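PDB 2VUP: glutathione peroxidase-like protein from Trypanosoma brucei, which probably reduces hydroperoxides as a member of the glutathione peroxidase family, taking electrons from the dithiol protein tryparedoxin. Local coordinates for residues N55-C60 with W150-F155; A86-Q91 with M118-V123. One frame throughout, in Å; residues are numbered along the deposited sequence.

Both contacts belong to one thioredoxin-like fold, and their centres lie about 9 Å apart. Contact 1 joins the end of strand 51-56 to the start of strand 154-157. Contact 2 sets the end of strand 83-88 against the loop between helices 100-111 and 130-138. Strands 51-56 and 83-88 are parallel neighbours in the central sheet, so the two contacts touch directly. Val56 N is probably hydrogen-bonded to Phe87 O (2.8 Å), as is Cys89 N to Val56 O (3.0 Å). Along the chain contact 2 is nested inside the loop closed by contact 1. Both lie at the C-terminal ends of the two parallel strands. The predicted active-site Cys60 follows the first of them.

Contact 1 (N55-C60 with W150-F155); sequences NVASKC and WNFTSF
This contact holds Cys60, the predicted active-site residue of a thioredoxin-like fold, in the loop after strand 51-56. Across from it, Trp150 to Thr153 form a type II beta turn that leads into strand 154-157. The sulfur of Cys60, anti to the backbone N (chi1 179°), lies next to both Trp150 and Asn151. Asn151 ND2 gives SG a weak hydrogen bond of 3.4 Å. The indole nitrogen Trp150 NE1 lies 3.5 Å from Cys60 SG, and the sulfur approaches the five-membered ring obliquely. The amide nitrogen of Asn151 also sits above one face of the indole, toward its rim.

Two backbone bonds tie the turn to the strand: Asn55 N donates to Thr153 O, and Phe152 N donates to Asn55 O at 2.7 Å. The side chain of Asn55 adds a nearly straight bond from ND2 to Trp150 O (3.2 Å, 166°). Thr153 OG1 reaches the same carbonyl oxygen from the opposite face of its plane, so two donors grip it. A water accepts from Asn55 ND2 and lies 2.8 Å from Asn151 OD1. Asn55 O and Val56 CA lie over one face of the Phe152 ring, offset toward the rim. Val56 CA makes a CH-pi contact there, 4.2 Å from the centroid, while Ala57 O sits at the ring edge, 3.3 Å from Phe152 CZ.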
ATOM      1  N   ASN A  55      -1.761   1.368  -3.286  1.00 15.42           N
ATOM      2  CA  ASN A  55      -1.529   2.394  -4.293  1.00 15.37           C
ATOM      3  C   ASN A  55      -2.670   3.391  -4.151  1.00 15.17           C
ATOM      4  O   ASN A  55      -3.835   2.993  -4.020  1.00 14.82           O
ATOM      5  CB  ASN A  55      -1.405   1.836  -5.727  1.00 15.20           C
ATOM      6  CG  ASN A  55      -2.645   1.061  -6.188  1.00 15.85           C
ATOM      7  OD1 ASN A  55      -2.913  -0.044  -5.718  1.00 15.23           O
ATOM      8  ND2 ASN A  55      -3.379   1.631  -7.140  1.00 14.61           N
ATOM      9  N   VAL A  56      -2.326   4.677  -4.160  1.00 15.11           N
ATOM     10  CA  VAL A  56      -3.250   5.744  -3.782  1.00 15.08           C
ATOM     11  C   VAL A  56      -3.422   6.818  -4.866  1.00 15.51           C
ATOM     12  O   VAL A  56      -2.605   6.936  -5.786  1.00 14.90           O
ATOM     13  CB  VAL A  56      -2.825   6.435  -2.443  1.00 15.50           C
ATOM     14  CG1 VAL A  56      -2.920   5.467  -1.272  1.00 15.22           C
ATOM     15  CG2 VAL A  56      -1.418   7.030  -2.538  1.00 14.25           C
ATOM     16  N   ALA A  57      -4.501   7.588  -4.734  1.00 15.80           N
ATOM     17  CA  ALA A  57      -4.779   8.743  -5.581  1.00 16.45           C
ATOM     18  C   ALA A  57      -5.575   9.764  -4.762  1.00 17.31           C
ATOM     19  O   ALA A  57      -6.308   9.389  -3.845  1.00 17.59           O
ATOM     20  CB  ALA A  57      -5.554   8.323  -6.845  1.00 15.92           C
ATOM     21  N   SER A  58      -5.424  11.047  -5.086  1.00 18.43           N
ATOM     22  CA  SER A  58      -6.032  12.126  -4.290  1.00 19.97           C
ATOM     23  C   SER A  58      -7.408  12.558  -4.817  1.00 20.67           C
ATOM     24  O   SER A  58      -8.198  13.171  -4.101  1.00 21.18           O
ATOM     25  CB  SER A  58      -5.095  13.338  -4.237  1.00 19.61           C
ATOM     26  OG  SER A  58      -3.861  12.993  -3.630  1.00 20.01           O
ATOM     27  N   LYS A  59      -7.673  12.232  -6.074  1.00 21.96           N
ATOM     28  CA  LYS A  59      -8.865  12.685  -6.771  1.00 22.79           C
ATOM     29  C   LYS A  59      -9.709  11.502  -7.231  1.00 22.87           C
ATOM     30  O   LYS A  59     -10.295  11.542  -8.312  1.00 23.54           O
ATOM     31  CB  LYS A  59      -8.457  13.518  -7.986  1.00 23.00           C
ATOM     32  CG  LYS A  59      -7.916  14.903  -7.679  1.00 24.17           C
ATOM     33  CD  LYS A  59      -7.180  15.400  -8.910  1.00 27.66           C
ATOM     34  CE  LYS A  59      -7.609  16.799  -9.341  1.00 29.17           C
ATOM     35  NZ  LYS A  59      -7.136  17.068 -10.740  1.00 30.46           N
ATOM     36  N   CYS A  60      -9.750  10.450  -6.420  1.00 22.83           N
ATOM     37  CA  CYS A  60     -10.474   9.226  -6.758  1.00 23.05           C
ATOM     38  C   CYS A  60     -11.782   9.169  -5.971  1.00 23.14           C
ATOM     39  O   CYS A  60     -11.922   9.827  -4.937  1.00 23.06           O
ATOM     40  CB  CYS A  60      -9.603   7.998  -6.446  1.00 22.74           C
ATOM     41  SG  CYS A  60     -10.357   6.377  -6.772  1.00 22.08           S
ATOM     42  N   TRP A 150      -7.403  -0.531 -10.257  1.00 16.49           N
ATOM     43  CA  TRP A 150      -7.746   0.832  -9.903  1.00 15.34           C
ATOM     44  C   TRP A 150      -6.936   1.321  -8.713  1.00 14.60           C
ATOM     45  O   TRP A 150      -6.210   0.544  -8.090  1.00 14.29           O
ATOM     46  CB  TRP A 150      -9.254   0.935  -9.603  1.00 15.13           C
ATOM     47  CG  TRP A 150      -9.825   2.296  -9.863  1.00 14.18           C
ATOM     48  CD1 TRP A 150     -10.314   3.163  -8.937  1.00 13.93           C
ATOM     49  CD2 TRP A 150      -9.975   2.945 -11.138  1.00 13.80           C
ATOM     50  NE1 TRP A 150     -10.749   4.308  -9.543  1.00 12.96           N
ATOM     51  CE2 TRP A 150     -10.558   4.203 -10.895  1.00 14.00           C
ATOM     52  CE3 TRP A 150      -9.673   2.583 -12.457  1.00 14.44           C
ATOM     53  CZ2 TRP A 150     -10.846   5.109 -11.922  1.00 14.76           C
ATOM     54  CZ3 TRP A 150      -9.952   3.482 -13.479  1.00 14.96           C
ATOM     55  CH2 TRP A 150     -10.535   4.732 -13.202  1.00 14.77           C
ATOM     56  N   ASN A 151      -7.064   2.618  -8.421  1.00 13.92           N
ATOM     57  CA  ASN A 151      -6.568   3.220  -7.187  1.00 13.80           C
ATOM     58  C   ASN A 151      -7.140   2.483  -5.975  1.00 14.10           C
ATOM     59  O   ASN A 151      -8.274   1.990  -6.027  1.00 14.23           O
ATOM     60  CB  ASN A 151      -6.992   4.702  -7.109  1.00 13.66           C
ATOM     61  CG  ASN A 151      -6.752   5.465  -8.405  1.00 13.23           C
ATOM     62  OD1 ASN A 151      -5.614   5.636  -8.852  1.00 11.99           O
ATOM     63  ND2 ASN A 151      -7.830   5.945  -9.007  1.00 14.71           N
ATOM     64  N   PHE A 152      -6.355   2.420  -4.896  1.00 14.30           N
ATOM     65  CA  PHE A 152      -6.744   1.843  -3.594  1.00 14.53           C
ATOM     66  C   PHE A 152      -6.855   0.327  -3.501  1.00 14.71           C
ATOM     67  O   PHE A 152      -7.513  -0.217  -2.602  1.00 14.61           O
ATOM     68  CB  PHE A 152      -7.913   2.599  -2.937  1.00 14.58           C
ATOM     69  CG  PHE A 152      -7.576   4.017  -2.646  1.00 14.72           C
ATOM     70  CD1 PHE A 152      -6.890   4.353  -1.481  1.00 14.57           C
ATOM     71  CD2 PHE A 152      -7.864   5.016  -3.572  1.00 15.02           C
ATOM     72  CE1 PHE A 152      -6.529   5.672  -1.228  1.00 15.68           C
ATOM     73  CE2 PHE A 152      -7.508   6.336  -3.325  1.00 15.65           C
ATOM     74  CZ  PHE A 152      -6.837   6.665  -2.146  1.00 15.29           C
ATOM     75  N   THR A 153      -6.194  -0.345  -4.434  1.00 14.90           N
ATOM     76  CA  THR A 153      -5.887  -1.750  -4.280  1.00 15.38           C
ATOM     77  C   THR A 153      -4.865  -1.822  -3.142  1.00 15.86           C
ATOM     78  O   THR A 153      -4.023  -0.922  -2.997  1.00 15.12           O
ATOM     79  CB  THR A 153      -5.325  -2.326  -5.592  1.00 15.47           C
ATOM     80  OG1 THR A 153      -6.222  -2.012  -6.673  1.00 14.97           O
ATOM     81  CG2 THR A 153      -5.126  -3.845  -5.507  1.00 15.04           C
ATOM     82  N   SER A 154      -4.974  -2.853  -2.305  1.00 16.70           N
ATOM     83  CA  SER A 154      -3.999  -3.076  -1.233  1.00 17.74           C
ATOM     84  C   SER A 154      -3.513  -4.522  -1.151  1.00 18.64           C
ATOM     85  O   SER A 154      -4.242  -5.455  -1.500  1.00 19.29           O
ATOM     86  CB  SER A 154      -4.547  -2.610   0.114  1.00 17.94           C
ATOM     87  OG  SER A 154      -5.791  -3.232   0.423  1.00 18.72           O
ATOM     88  N   PHE A 155      -2.270  -4.691  -0.713  1.00 19.14           N
ATOM     89  CA  PHE A 155      -1.699  -6.007  -0.452  1.00 19.76           C
ATOM     90  C   PHE A 155      -1.376  -6.113   1.027  1.00 20.68           C
ATOM     91  O   PHE A 155      -0.806  -5.183   1.613  1.00 21.13           O
ATOM     92  CB  PHE A 155      -0.422  -6.231  -1.266  1.00 19.14           C
ATOM     93  CG  PHE A 155      -0.641  -6.275  -2.743  1.00 18.98           C
ATOM     94  CD1 PHE A 155      -0.859  -7.485  -3.391  1.00 17.04           C
ATOM     95  CD2 PHE A 155      -0.640  -5.102  -3.497  1.00 17.67           C
ATOM     96  CE1 PHE A 155      -1.060  -7.531  -4.768  1.00 17.93           C
ATOM     97  CE2 PHE A 155      -0.843  -5.142  -4.873  1.00 17.09           C
ATOM     98  CZ  PHE A 155      -1.050  -6.354  -5.511  1.00 18.26           C
TER
HETATM   99  O   HOH W   1      -3.405   4.541  -7.567  1.00 10.62           O

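Contact 2 (A86-Q91 with M118-V123); sequences AFPCNQ and MAKINV
Backbone hydrogen bonds pin residues 118-123 along the end of strand 83-88. Met118 N donates to Ala86 O at 2.8 Å, and Ile121 N donates to Pro88 O at 3.0 Å. Lys120 CA adds a CA-H...O contact to Pro88 O. A water accepts from Asn90 N and donates to Ile121 O, bridging the segments further on.

The apolar contacts centre on Phe87. Met118 bends at chi2 (-62°) and lays CG over the middle of the ring, 3.7 Å from the centroid, as a CH-pi contact. Its sulfur is an oblique Met-aromatic partner. Ile121 CD1 approaches the ring obliquely, 3.6 Å from Phe87 CD1. In the thioredoxin-like fold, strand 83-88 is an outermost strand of the sheet, and the loop runs beside the last residues of this edge strand. Cys89 SG packs against Val123 CG2 at 3.8 Å.

Side-chain amides take over beyond the strand. Gln91 and Asn122 cross at about a right angle, yet their amides stack with planes 4° apart and Gln91 CD 3.7 Å from Asn122 CG. Gln91 OE1 accepts from Val123 N at 2.8 Å, with the donor tilted 32° from the carbonyl plane, while Gln91 NE2 donates to Asn124 O.

A separate polar anchor of the loop is Lys120 NZ, which bonds to the backbone oxygens of Glu96 and Gly98.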
ATOM      1  N   ALA A  86       1.801   3.984   1.496  1.00 15.35           N
ATOM      2  CA  ALA A  86       1.001   4.504   0.387  1.00 14.93           C
ATOM      3  C   ALA A  86       1.863   4.927  -0.794  1.00 14.39           C
ATOM      4  O   ALA A  86       2.676   5.837  -0.684  1.00 14.60           O
ATOM      5  CB  ALA A  86       0.133   5.668   0.846  1.00 14.88           C
ATOM      6  N   PHE A  87       1.662   4.254  -1.920  1.00 13.90           N
ATOM      7  CA  PHE A  87       2.344   4.558  -3.163  1.00 13.42           C
ATOM      8  C   PHE A  87       1.375   5.317  -4.072  1.00 13.05           C
ATOM      9  O   PHE A  87       0.397   4.732  -4.578  1.00 12.21           O
ATOM     10  CB  PHE A  87       2.813   3.269  -3.846  1.00 13.30           C
ATOM     11  CG  PHE A  87       3.965   2.589  -3.159  1.00 13.95           C
ATOM     12  CD1 PHE A  87       5.273   2.837  -3.562  1.00 13.73           C
ATOM     13  CD2 PHE A  87       3.744   1.690  -2.115  1.00 15.10           C
ATOM     14  CE1 PHE A  87       6.360   2.195  -2.942  1.00 14.66           C
ATOM     15  CE2 PHE A  87       4.825   1.050  -1.472  1.00 15.65           C
ATOM     16  CZ  PHE A  87       6.132   1.307  -1.886  1.00 15.28           C
ATOM     17  N   PRO A  88       1.626   6.626  -4.268  1.00 12.61           N
ATOM     18  CA  PRO A  88       0.815   7.424  -5.199  1.00 12.25           C
ATOM     19  C   PRO A  88       1.013   6.945  -6.635  1.00 12.33           C
ATOM     20  O   PRO A  88       2.135   6.608  -7.025  1.00 12.28           O
ATOM     21  CB  PRO A  88       1.358   8.850  -5.024  1.00 12.28           C
ATOM     22  CG  PRO A  88       2.127   8.832  -3.698  1.00 12.18           C
ATOM     23  CD  PRO A  88       2.691   7.431  -3.645  1.00 12.73           C
ATOM     24  N   CYS A  89      -0.075   6.888  -7.403  1.00 12.15           N
ATOM     25  CA  CYS A  89      -0.024   6.400  -8.783  1.00 12.23           C
ATOM     26  C   CYS A  89      -1.057   7.122  -9.643  1.00 12.05           C
ATOM     27  O   CYS A  89      -2.215   7.264  -9.238  1.00 11.59           O
ATOM     28  CB  CYS A  89      -0.249   4.883  -8.828  1.00 12.18           C
ATOM     29  SG  CYS A  89      -0.187   4.152 -10.472  1.00 12.87           S
ATOM     30  N   ASN A  90      -0.622   7.575 -10.820  1.00 12.31           N
ATOM     31  CA  ASN A  90      -1.440   8.399 -11.708  1.00 12.60           C
ATOM     32  C   ASN A  90      -1.929   7.638 -12.959  1.00 12.64           C
ATOM     33  O   ASN A  90      -2.278   8.256 -13.966  1.00 12.72           O
ATOM     34  CB  ASN A  90      -0.659   9.666 -12.112  1.00 12.78           C
ATOM     35  CG  ASN A  90      -1.564  10.792 -12.623  1.00 14.46           C
ATOM     36  OD1 ASN A  90      -2.717  10.924 -12.198  1.00 15.27           O
ATOM     37  ND2 ASN A  90      -1.036  11.617 -13.525  1.00 13.53           N
ATOM     38  N   GLN A  91      -1.967   6.306 -12.887  1.00 12.06           N
ATOM     39  CA  GLN A  91      -2.342   5.494 -14.050  1.00 12.44           C
ATOM     40  C   GLN A  91      -3.839   5.189 -14.177  1.00 12.43           C
ATOM     41  O   GLN A  91      -4.255   4.535 -15.132  1.00 12.69           O
ATOM     42  CB  GLN A  91      -1.571   4.163 -14.077  1.00 12.08           C
ATOM     43  CG  GLN A  91      -0.077   4.257 -14.235  1.00 11.16           C
ATOM     44  CD  GLN A  91       0.558   2.881 -14.321  1.00 12.60           C
ATOM     45  OE1 GLN A  91       0.689   2.168 -13.309  1.00 11.78           O
ATOM     46  NE2 GLN A  91       0.943   2.487 -15.530  1.00 11.17           N
ATOM     47  N   MET A 118       4.938   7.367  -0.058  1.00 17.96           N
ATOM     48  CA  MET A 118       6.078   7.129  -0.937  1.00 16.67           C
ATOM     49  C   MET A 118       6.087   8.054  -2.165  1.00 15.77           C
ATOM     50  O   MET A 118       5.145   8.813  -2.397  1.00 14.96           O
ATOM     51  CB  MET A 118       6.110   5.653  -1.366  1.00 16.91           C
ATOM     52  CG  MET A 118       6.040   4.650  -0.211  1.00 17.80           C
ATOM     53  SD  MET A 118       7.442   4.773   0.927  1.00 19.88           S
ATOM     54  CE  MET A 118       6.751   4.131   2.432  1.00 20.66           C
ATOM     55  N   ALA A 119       7.168   7.988  -2.941  1.00 14.62           N
ATOM     56  CA  ALA A 119       7.255   8.694  -4.210  1.00 14.13           C
ATOM     57  C   ALA A 119       6.284   8.068  -5.215  1.00 13.89           C
ATOM     58  O   ALA A 119       6.041   6.851  -5.176  1.00 13.17           O
ATOM     59  CB  ALA A 119       8.666   8.620  -4.751  1.00 13.82           C
ATOM     60  N   LYS A 120       5.755   8.899  -6.116  1.00 13.55           N
ATOM     61  CA  LYS A 120       4.855   8.451  -7.181  1.00 14.25           C
ATOM     62  C   LYS A 120       5.535   7.400  -8.062  1.00 13.51           C
ATOM     63  O   LYS A 120       6.715   7.509  -8.381  1.00 13.24           O
ATOM     64  CB  LYS A 120       4.381   9.619  -8.055  1.00 14.01           C
ATOM     65  CG  LYS A 120       3.678  10.769  -7.304  1.00 16.55           C
ATOM     66  CD  LYS A 120       3.293  11.937  -8.243  1.00 16.61           C
ATOM     67  CE  LYS A 120       2.304  11.515  -9.329  1.00 18.69           C
ATOM     68  NZ  LYS A 120       1.799  12.665 -10.139  1.00 19.67           N
ATOM     69  N   ILE A 121       4.770   6.391  -8.451  1.00 13.28           N
ATOM     70  CA  ILE A 121       5.285   5.276  -9.233  1.00 13.30           C
ATOM     71  C   ILE A 121       4.239   4.810 -10.233  1.00 13.23           C
ATOM     72  O   ILE A 121       3.076   5.214 -10.163  1.00 12.68           O
ATOM     73  CB  ILE A 121       5.666   4.057  -8.327  1.00 13.30           C
ATOM     74  CG1 ILE A 121       4.461   3.598  -7.492  1.00 13.49           C
ATOM     75  CG2 ILE A 121       6.887   4.370  -7.438  1.00 12.71           C
ATOM     76  CD1 ILE A 121       4.557   2.136  -7.038  1.00 12.97           C
ATOM     77  N   ASN A 122       4.668   3.955 -11.157  1.00 13.20           N
ATOM     78  CA  ASN A 122       3.766   3.152 -11.956  1.00 13.48           C
ATOM     79  C   ASN A 122       3.597   1.768 -11.309  1.00 13.94           C
ATOM     80  O   ASN A 122       4.569   1.176 -10.829  1.00 14.05           O
ATOM     81  CB  ASN A 122       4.305   3.008 -13.387  1.00 13.74           C
ATOM     82  CG  ASN A 122       4.007   4.216 -14.261  1.00 13.82           C
ATOM     83  OD1 ASN A 122       3.448   5.217 -13.813  1.00 14.59           O
ATOM     84  ND2 ASN A 122       4.359   4.111 -15.531  1.00 16.76           N
ATOM     85  N   VAL A 123       2.363   1.271 -11.283  1.00 14.44           N
ATOM     86  CA  VAL A 123       2.058  -0.068 -10.761  1.00 15.38           C
ATOM     87  C   VAL A 123       1.852  -1.104 -11.872  1.00 16.04           C
ATOM     88  O   VAL A 123       1.974  -2.305 -11.624  1.00 16.29           O
ATOM     89  CB  VAL A 123       0.835  -0.073  -9.764  1.00 15.06           C
ATOM     90  CG1 VAL A 123       1.115   0.819  -8.541  1.00 14.59           C
ATOM     91  CG2 VAL A 123      -0.466   0.334 -10.462  1.00 14.90           C
TER
HETATM   92  O   HOH W   2       2.218   7.497 -11.449  1.00 21.64           O